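Local structure of putative branched-chain-amino-acid aminotransferase (Thermotoga maritima MSB8, 3CSW) at residues Gly124-Pro136 against Glu158-Gly172. The protein probably catalyses the reversible, pyridoxal-phosphate-dependent exchange of amino groups between leucine, isoleucine or valine and 2-oxoglutarate, the last step in making these amino acids. Numbering follows the deposited sequence. Where two conformers were deposited one is given.
Sequences GVEVKISNVRRIP and EIVDCYDVILLGLNG
Gly169 O takes two bonds, one from Arg133 NH1 at 2.9 Å and one from Gly172 N, which closes the type I turn Gly169-Gly172. Arg133 bends at CG (chi2 -63°), which folds its aliphatic part over Leu168 O and brings the guanidinium to the turn, Gly169 O at its edge, tilted from its plane. In the tetramer the same NH1 also bonds Asn171 O of the third subunit, whose Trp225 makes a cation-pi contact with this arginine. Upstream, Ser130 OG donates to Glu158 OE1 (2.7 Å), meeting the carboxylate on its syn side but 31° out of plane. The hydroxyl also accepts from Val132 N in an ST turn; OG anti to the backbone N (chi1 -180°) serves both bonds, while Asn131 N adds weak bonds to both Glu158 oxygens. Regular parallel pairing ends with Ile166, whose N bonds Lys128 O and whose O accepts from Ser130 N; residues 130-133 insert two extra residues, beyond which Arg134 N bonds Leu168 O (2.9 Å). A water bridges this step, donating to Ser130 O and Val132 O and accepting from Leu168 N. At the other end Tyr163 N bonds Glu126 O almost linearly, and Val125 CG1 makes a CH-pi contact over one face of the Tyr163 ring, 4.0 Å from its centroid. The extended Lys128 chain carries NZ into a salt bridge with Asp161 OD1 (2.9 Å), from above the carboxylate plane. Val127 and Ile129 pack against Ile166 on one sheet face, where Met235 and Leu237 cover Val127; helix 150-156 packs on the face of Val165, its Ala155 also touching Ser130 and Leu167. With that helix between them in sequence, strands 125-129 and 164-168 form a beta-alpha-beta crossover within the class-IV aminotransferase fold.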
ATOM      1  N   GLY A 124      17.649 -14.244  28.201  1.00 40.69           N
ATOM      2  CA  GLY A 124      16.788 -13.914  27.058  1.00 39.35           C
ATOM      3  C   GLY A 124      15.535 -13.133  27.432  1.00 37.46           C
ATOM      4  O   GLY A 124      15.108 -13.127  28.592  1.00 35.74           O
ATOM      5  N   VAL A 125      14.946 -12.447  26.455  1.00 34.22           N
ATOM      6  CA  VAL A 125      13.734 -11.671  26.713  1.00 31.20           C
ATOM      7  C   VAL A 125      12.587 -12.186  25.836  1.00 31.63           C
ATOM      8  O   VAL A 125      12.812 -12.982  24.899  1.00 30.70           O
ATOM      9  CB  VAL A 125      13.968 -10.145  26.461  1.00 32.00           C
ATOM     10  CG1 VAL A 125      15.114  -9.608  27.338  1.00 27.90           C
ATOM     11  CG2 VAL A 125      14.223  -9.841  24.956  1.00 26.39           C
ATOM     12  N   GLU A 126      11.375 -11.770  26.206  1.00 30.75           N
ATOM     13  CA  GLU A 126      10.142 -11.981  25.418  0.50 30.34           C
ATOM     14  C   GLU A 126       9.862 -10.742  24.577  1.00 30.37           C
ATOM     15  O   GLU A 126       9.980  -9.624  25.064  1.00 29.48           O
ATOM     16  CB  GLU A 126       8.934 -12.203  26.347  0.50 31.00           C
ATOM     17  CG  GLU A 126       7.523 -12.109  25.682  0.50 31.09           C
ATOM     18  CD  GLU A 126       7.111 -13.359  24.906  0.50 30.20           C
ATOM     19  OE1 GLU A 126       7.539 -14.455  25.287  0.50 32.67           O
ATOM     20  OE2 GLU A 126       6.330 -13.256  23.950  0.50 14.15           O
ATOM     21  N   VAL A 127       9.497 -10.938  23.310  1.00 29.69           N
ATOM     22  CA  VAL A 127       9.059  -9.854  22.431  1.00 28.41           C
ATOM     23  C   VAL A 127       7.755 -10.308  21.762  1.00 29.36           C
ATOM     24  O   VAL A 127       7.455 -11.518  21.677  1.00 30.15           O
ATOM     25  CB  VAL A 127      10.114  -9.450  21.347  1.00 28.81           C
ATOM     26  CG1 VAL A 127      11.403  -9.038  21.987  1.00 26.10           C
ATOM     27  CG2 VAL A 127      10.381 -10.583  20.372  1.00 23.51           C
ATOM     28  N   LYS A 128       6.970  -9.349  21.294  1.00 30.08           N
ATOM     29  CA  LYS A 128       5.736  -9.657  20.587  1.00 29.92           C
ATOM     30  C   LYS A 128       5.608  -8.804  19.343  1.00 28.86           C
ATOM     31  O   LYS A 128       6.119  -7.683  19.309  1.00 31.40           O
ATOM     32  CB  LYS A 128       4.529  -9.426  21.506  1.00 30.72           C
ATOM     33  CG  LYS A 128       4.471 -10.389  22.627  1.00 34.18           C
ATOM     34  CD  LYS A 128       3.347 -10.106  23.580  1.00 40.31           C
ATOM     35  CE  LYS A 128       3.433 -11.043  24.765  1.00 43.38           C
ATOM     36  NZ  LYS A 128       2.168 -11.005  25.530  1.00 49.98           N
ATOM     37  N   ILE A 129       4.916  -9.323  18.324  1.00 29.96           N
ATOM     38  CA  ILE A 129       4.566  -8.529  17.121  1.00 28.70           C
ATOM     39  C   ILE A 129       3.639  -7.370  17.553  1.00 28.12           C
ATOM     40  O   ILE A 129       2.635  -7.581  18.228  1.00 30.14           O
ATOM     41  CB  ILE A 129       3.882  -9.397  15.988  1.00 30.27           C
ATOM     42  CG1 ILE A 129       4.780 -10.568  15.549  1.00 29.72           C
ATOM     43  CG2 ILE A 129       3.558  -8.562  14.745  1.00 27.74           C
ATOM     44  CD1 ILE A 129       6.187 -10.162  15.077  1.00 30.96           C
ATOM     45  N   SER A 130       3.994  -6.148  17.180  1.00 27.56           N
ATOM     46  CA  SER A 130       3.184  -4.956  17.456  1.00 28.72           C
ATOM     47  C   SER A 130       1.922  -4.902  16.564  1.00 31.44           C
ATOM     48  O   SER A 130       1.922  -5.424  15.433  1.00 30.00           O
ATOM     49  CB  SER A 130       4.041  -3.724  17.158  1.00 27.79           C
ATOM     50  OG  SER A 130       3.373  -2.514  17.390  1.00 27.38           O
ATOM     51  N   ASN A 131       0.884  -4.224  17.062  1.00 32.69           N
ATOM     52  CA  ASN A 131      -0.319  -3.878  16.278  1.00 33.78           C
ATOM     53  C   ASN A 131      -0.166  -2.594  15.502  1.00 31.47           C
ATOM     54  O   ASN A 131      -1.115  -2.175  14.863  1.00 34.00           O
ATOM     55  CB  ASN A 131      -1.547  -3.647  17.160  1.00 38.16           C
ATOM     56  CG  ASN A 131      -1.972  -4.861  17.905  1.00 50.09           C
ATOM     57  OD1 ASN A 131      -1.885  -5.997  17.405  1.00 53.07           O
ATOM     58  ND2 ASN A 131      -2.458  -4.639  19.129  1.00 60.22           N
ATOM     59  N   VAL A 132       1.000  -1.961  15.611  1.00 28.86           N
ATOM     60  CA  VAL A 132       1.323  -0.749  14.925  1.00 28.65           C
ATOM     61  C   VAL A 132       2.353  -1.070  13.829  1.00 27.33           C
ATOM     62  O   VAL A 132       3.401  -1.668  14.116  1.00 24.54           O
ATOM     63  CB  VAL A 132       1.904   0.271  15.924  1.00 29.19           C
ATOM     64  CG1 VAL A 132       2.251   1.555  15.218  1.00 29.17           C
ATOM     65  CG2 VAL A 132       0.909   0.521  17.069  1.00 30.23           C
ATOM     66  N   ARG A 133       2.034  -0.696  12.582  1.00 25.43           N
ATOM     67  CA  ARG A 133       2.964  -0.820  11.472  1.00 26.08           C
ATOM     68  C   ARG A 133       3.829   0.418  11.402  1.00 26.31           C
ATOM     69  O   ARG A 133       3.383   1.513  11.696  1.00 29.89           O
ATOM     70  CB  ARG A 133       2.271  -1.032  10.125  1.00 25.85           C
ATOM     71  CG  ARG A 133       1.424  -2.268  10.004  1.00 25.73           C
ATOM     72  CD  ARG A 133       2.247  -3.529  10.151  1.00 26.21           C
ATOM     73  NE  ARG A 133       1.362  -4.689  10.084  1.00 26.41           N
ATOM     74  CZ  ARG A 133       1.116  -5.435   9.009  1.00 33.30           C
ATOM     75  NH1 ARG A 133       1.714  -5.216   7.833  1.00 28.94           N
ATOM     76  NH2 ARG A 133       0.239  -6.434   9.112  1.00 33.95           N
ATOM     77  N   ARG A 134       5.084   0.221  11.023  1.00 28.68           N
ATOM     78  CA  ARG A 134       6.038   1.312  10.835  1.00 27.84           C
ATOM     79  C   ARG A 134       5.536   2.265   9.746  1.00 27.95           C
ATOM     80  O   ARG A 134       5.071   1.814   8.704  1.00 26.36           O
ATOM     81  CB  ARG A 134       7.393   0.734  10.452  1.00 29.22           C
ATOM     82  CG  ARG A 134       8.567   1.695  10.540  1.00 32.66           C
ATOM     83  CD  ARG A 134       9.001   1.834  11.980  1.00 34.45           C
ATOM     84  NE  ARG A 134      10.343   2.378  12.109  1.00 38.62           N
ATOM     85  CZ  ARG A 134      10.666   3.595  12.542  1.00 37.70           C
ATOM     86  NH1 ARG A 134       9.756   4.481  12.893  1.00 41.84           N
ATOM     87  NH2 ARG A 134      11.947   3.928  12.634  1.00 43.24           N
ATOM     88  N   ILE A 135       5.633   3.582   9.997  1.00 26.29           N
ATOM     89  CA  ILE A 135       5.149   4.584   9.048  1.00 25.89           C
ATOM     90  C   ILE A 135       6.030   4.505   7.806  1.00 27.21           C
ATOM     91  O   ILE A 135       7.274   4.460   7.932  1.00 28.15           O
ATOM     92  CB  ILE A 135       5.182   6.047   9.616  1.00 24.47           C
ATOM     93  CG1 ILE A 135       4.261   6.187  10.831  1.00 23.58           C
ATOM     94  CG2 ILE A 135       4.818   7.057   8.502  1.00 21.36           C
ATOM     95  CD1 ILE A 135       4.372   7.582  11.563  1.00 22.51           C
ATOM     96  N   PRO A 136       5.404   4.467   6.614  1.00 27.20           N
ATOM     97  CA  PRO A 136       6.192   4.335   5.389  1.00 29.08           C
ATOM     98  C   PRO A 136       6.833   5.664   4.993  1.00 28.43           C
ATOM     99  O   PRO A 136       6.366   6.720   5.412  1.00 28.46           O
ATOM    100  CB  PRO A 136       5.147   3.879   4.351  1.00 27.85           C
ATOM    101  CG  PRO A 136       3.888   4.510   4.798  1.00 29.20           C
ATOM    102  CD  PRO A 136       3.959   4.507   6.323  1.00 30.92           C
ATOM    103  N   GLU A 158       2.406  -0.406  24.006  1.00 33.49           N
ATOM    104  CA  GLU A 158       2.053  -1.828  23.967  1.00 33.19           C
ATOM    105  C   GLU A 158       3.000  -2.721  24.759  1.00 32.19           C
ATOM    106  O   GLU A 158       2.735  -3.894  24.912  1.00 31.96           O
ATOM    107  CB  GLU A 158       2.047  -2.333  22.522  1.00 32.69           C
ATOM    108  CG  GLU A 158       0.996  -1.707  21.633  1.00 35.74           C
ATOM    109  CD  GLU A 158       1.036  -2.271  20.210  1.00 36.83           C
ATOM    110  OE1 GLU A 158       2.092  -2.778  19.794  1.00 40.18           O
ATOM    111  OE2 GLU A 158       0.017  -2.185  19.510  1.00 40.26           O
ATOM    112  N   ILE A 159       4.106  -2.189  25.254  1.00 32.53           N
ATOM    113  CA  ILE A 159       5.069  -3.018  25.958  1.00 32.22           C
ATOM    114  C   ILE A 159       4.548  -3.238  27.378  1.00 34.55           C
ATOM    115  O   ILE A 159       4.732  -2.382  28.236  1.00 34.86           O
ATOM    116  CB  ILE A 159       6.488  -2.396  25.982  1.00 31.47           C
ATOM    117  CG1 ILE A 159       6.981  -2.076  24.562  1.00 31.11           C
ATOM    118  CG2 ILE A 159       7.434  -3.342  26.694  1.00 32.63           C
ATOM    119  CD1 ILE A 159       8.170  -1.102  24.547  1.00 27.17           C
ATOM    120  N   VAL A 160       3.865  -4.367  27.605  1.00 38.09           N
ATOM    121  CA  VAL A 160       3.291  -4.698  28.908  1.00 39.31           C
ATOM    122  C   VAL A 160       3.918  -5.987  29.457  1.00 42.78           C
ATOM    123  O   VAL A 160       4.626  -5.942  30.464  1.00 45.56           O
ATOM    124  CB  VAL A 160       1.729  -4.789  28.886  1.00 39.75           C
ATOM    125  CG1 VAL A 160       1.203  -4.945  30.278  1.00 34.42           C
ATOM    126  CG2 VAL A 160       1.132  -3.547  28.281  1.00 37.97           C
ATOM    127  N   ASP A 161       3.663  -7.139  28.846  1.00 43.88           N
ATOM    128  CA  ASP A 161       4.342  -8.355  29.314  1.00 44.39           C
ATOM    129  C   ASP A 161       5.370  -8.832  28.300  1.00 41.69           C
ATOM    130  O   ASP A 161       5.411  -9.994  27.909  1.00 43.25           O
ATOM    131  CB  ASP A 161       3.394  -9.472  29.765  1.00 47.03           C
ATOM    132  CG  ASP A 161       2.349  -9.821  28.746  1.00 55.64           C
ATOM    133  OD1 ASP A 161       2.256  -9.126  27.689  1.00 59.09           O
ATOM    134  OD2 ASP A 161       1.605 -10.803  29.046  1.00 55.62           O
ATOM    135  N   CYS A 162       6.214  -7.892  27.893  1.00 38.00           N
ATOM    136  CA  CYS A 162       7.327  -8.182  27.015  1.00 34.78           C
ATOM    137  C   CYS A 162       8.375  -7.092  27.173  1.00 30.92           C
ATOM    138  O   CYS A 162       8.174  -6.091  27.864  1.00 31.00           O
ATOM    139  CB  CYS A 162       6.853  -8.371  25.557  1.00 33.32           C
ATOM    140  SG  CYS A 162       6.069  -6.943  24.829  1.00 33.53           S
ATOM    141  N   TYR A 163       9.516  -7.318  26.553  1.00 28.96           N
ATOM    142  CA  TYR A 163      10.622  -6.386  26.594  1.00 30.12           C
ATOM    143  C   TYR A 163      10.524  -5.274  25.537  1.00 28.12           C
ATOM    144  O   TYR A 163      10.807  -4.126  25.803  1.00 28.37           O
ATOM    145  CB  TYR A 163      11.896  -7.195  26.360  1.00 30.28           C
ATOM    146  CG  TYR A 163      13.160  -6.420  26.473  1.00 26.00           C
ATOM    147  CD1 TYR A 163      13.738  -6.186  27.726  1.00 31.45           C
ATOM    148  CD2 TYR A 163      13.827  -5.970  25.340  1.00 28.58           C
ATOM    149  CE1 TYR A 163      14.946  -5.502  27.841  1.00 32.59           C
ATOM    150  CE2 TYR A 163      15.040  -5.273  25.446  1.00 26.74           C
ATOM    151  CZ  TYR A 163      15.587  -5.035  26.693  1.00 30.75           C
ATOM    152  OH  TYR A 163      16.787  -4.346  26.795  1.00 30.80           O
ATOM    153  N   ASP A 164      10.211  -5.655  24.311  1.00 30.28           N
ATOM    154  CA  ASP A 164       9.969  -4.715  23.222  1.00 28.18           C
ATOM    155  C   ASP A 164       8.943  -5.366  22.295  1.00 27.92           C
ATOM    156  O   ASP A 164       8.717  -6.566  22.367  1.00 29.89           O
ATOM    157  CB  ASP A 164      11.285  -4.391  22.488  1.00 28.04           C
ATOM    158  CG  ASP A 164      11.210  -3.112  21.637  1.00 29.25           C
ATOM    159  OD1 ASP A 164      10.159  -2.443  21.640  1.00 25.27           O
ATOM    160  OD2 ASP A 164      12.207  -2.772  20.952  1.00 26.30           O
ATOM    161  N   VAL A 165       8.286  -4.558  21.467  1.00 31.16           N
ATOM    162  CA  VAL A 165       7.369  -5.031  20.427  1.00 29.76           C
ATOM    163  C   VAL A 165       8.040  -4.848  19.045  1.00 29.72           C
ATOM    164  O   VAL A 165       8.812  -3.920  18.845  1.00 27.45           O
ATOM    165  CB  VAL A 165       5.987  -4.323  20.476  1.00 31.06           C
ATOM    166  CG1 VAL A 165       5.222  -4.725  21.753  1.00 26.27           C
ATOM    167  CG2 VAL A 165       6.117  -2.786  20.347  1.00 25.14           C
ATOM    168  N   ILE A 166       7.764  -5.769  18.117  1.00 30.64           N
ATOM    169  CA  ILE A 166       8.324  -5.744  16.772  1.00 28.19           C
ATOM    170  C   ILE A 166       7.339  -5.095  15.775  1.00 28.50           C
ATOM    171  O   ILE A 166       6.239  -5.603  15.543  1.00 28.18           O
ATOM    172  CB  ILE A 166       8.696  -7.181  16.322  1.00 29.25           C
ATOM    173  CG1 ILE A 166       9.543  -7.899  17.403  1.00 28.29           C
ATOM    174  CG2 ILE A 166       9.371  -7.183  14.977  1.00 24.45           C
ATOM    175  CD1 ILE A 166      10.755  -7.156  17.956  1.00 29.47           C
ATOM    176  N   LEU A 167       7.739  -3.947  15.230  1.00 28.30           N
ATOM    177  CA  LEU A 167       6.990  -3.261  14.182  1.00 27.17           C
ATOM    178  C   LEU A 167       7.346  -3.851  12.821  1.00 29.37           C
ATOM    179  O   LEU A 167       8.528  -3.937  12.457  1.00 29.64           O
ATOM    180  CB  LEU A 167       7.246  -1.744  14.167  1.00 28.47           C
ATOM    181  CG  LEU A 167       6.710  -0.847  15.288  1.00 28.10           C
ATOM    182  CD1 LEU A 167       7.625  -0.919  16.497  1.00 25.07           C
ATOM    183  CD2 LEU A 167       6.476   0.608  14.823  1.00 22.59           C
ATOM    184  N   LEU A 168       6.311  -4.317  12.122  1.00 28.53           N
ATOM    185  CA  LEU A 168       6.402  -4.732  10.751  1.00 27.49           C
ATOM    186  C   LEU A 168       6.069  -3.519   9.895  1.00 27.96           C
ATOM    187  O   LEU A 168       5.376  -2.597  10.346  1.00 27.52           O
ATOM    188  CB  LEU A 168       5.387  -5.844  10.436  1.00 24.69           C
ATOM    189  CG  LEU A 168       5.333  -7.046  11.382  1.00 24.56           C
ATOM    190  CD1 LEU A 168       4.327  -8.037  10.885  1.00 19.66           C
ATOM    191  CD2 LEU A 168       6.694  -7.651  11.563  1.00 19.12           C
ATOM    192  N   GLY A 169       6.561  -3.523   8.667  1.00 26.02           N
ATOM    193  CA  GLY A 169       6.203  -2.492   7.704  1.00 27.02           C
ATOM    194  C   GLY A 169       4.862  -2.823   7.102  1.00 26.59           C
ATOM    195  O   GLY A 169       4.305  -3.887   7.376  1.00 27.89           O
ATOM    196  N   LEU A 170       4.354  -1.948   6.237  1.00 25.73           N
ATOM    197  CA  LEU A 170       3.022  -2.137   5.678  1.00 26.78           C
ATOM    198  C   LEU A 170       2.852  -3.440   4.931  1.00 25.38           C
ATOM    199  O   LEU A 170       1.743  -3.898   4.821  1.00 24.34           O
ATOM    200  CB  LEU A 170       2.618  -1.001   4.732  1.00 25.02           C
ATOM    201  CG  LEU A 170       2.242   0.370   5.297  1.00 33.25           C
ATOM    202  CD1 LEU A 170       1.722   1.254   4.130  1.00 26.59           C
ATOM    203  CD2 LEU A 170       1.238   0.261   6.458  1.00 27.12           C
ATOM    204  N   ASN A 171       3.920  -4.001   4.360  1.00 26.66           N
ATOM    205  CA  ASN A 171       3.799  -5.259   3.628  1.00 25.90           C
ATOM    206  C   ASN A 171       4.127  -6.507   4.460  1.00 26.15           C
ATOM    207  O   ASN A 171       4.222  -7.602   3.914  1.00 24.78           O
ATOM    208  CB  ASN A 171       4.719  -5.268   2.397  1.00 29.91           C
ATOM    209  CG  ASN A 171       4.375  -4.187   1.380  1.00 29.18           C
ATOM    210  OD1 ASN A 171       5.182  -3.313   1.131  1.00 29.51           O
ATOM    211  ND2 ASN A 171       3.192  -4.269   0.777  1.00 21.71           N
ATOM    212  N   GLY A 172       4.310  -6.377   5.768  1.00 25.43           N
ATOM    213  CA  GLY A 172       4.643  -7.547   6.564  1.00 26.56           C
ATOM    214  C   GLY A 172       6.124  -7.878   6.656  1.00 27.58           C
ATOM    215  O   GLY A 172       6.485  -8.913   7.216  1.00 26.64           O
TER
HETATM  216  O   HOH W   1       3.618  -4.183  13.359  1.00 18.40           O
HETATM  217  O   HOH W   2       5.840   0.675   6.377  1.00 23.78           O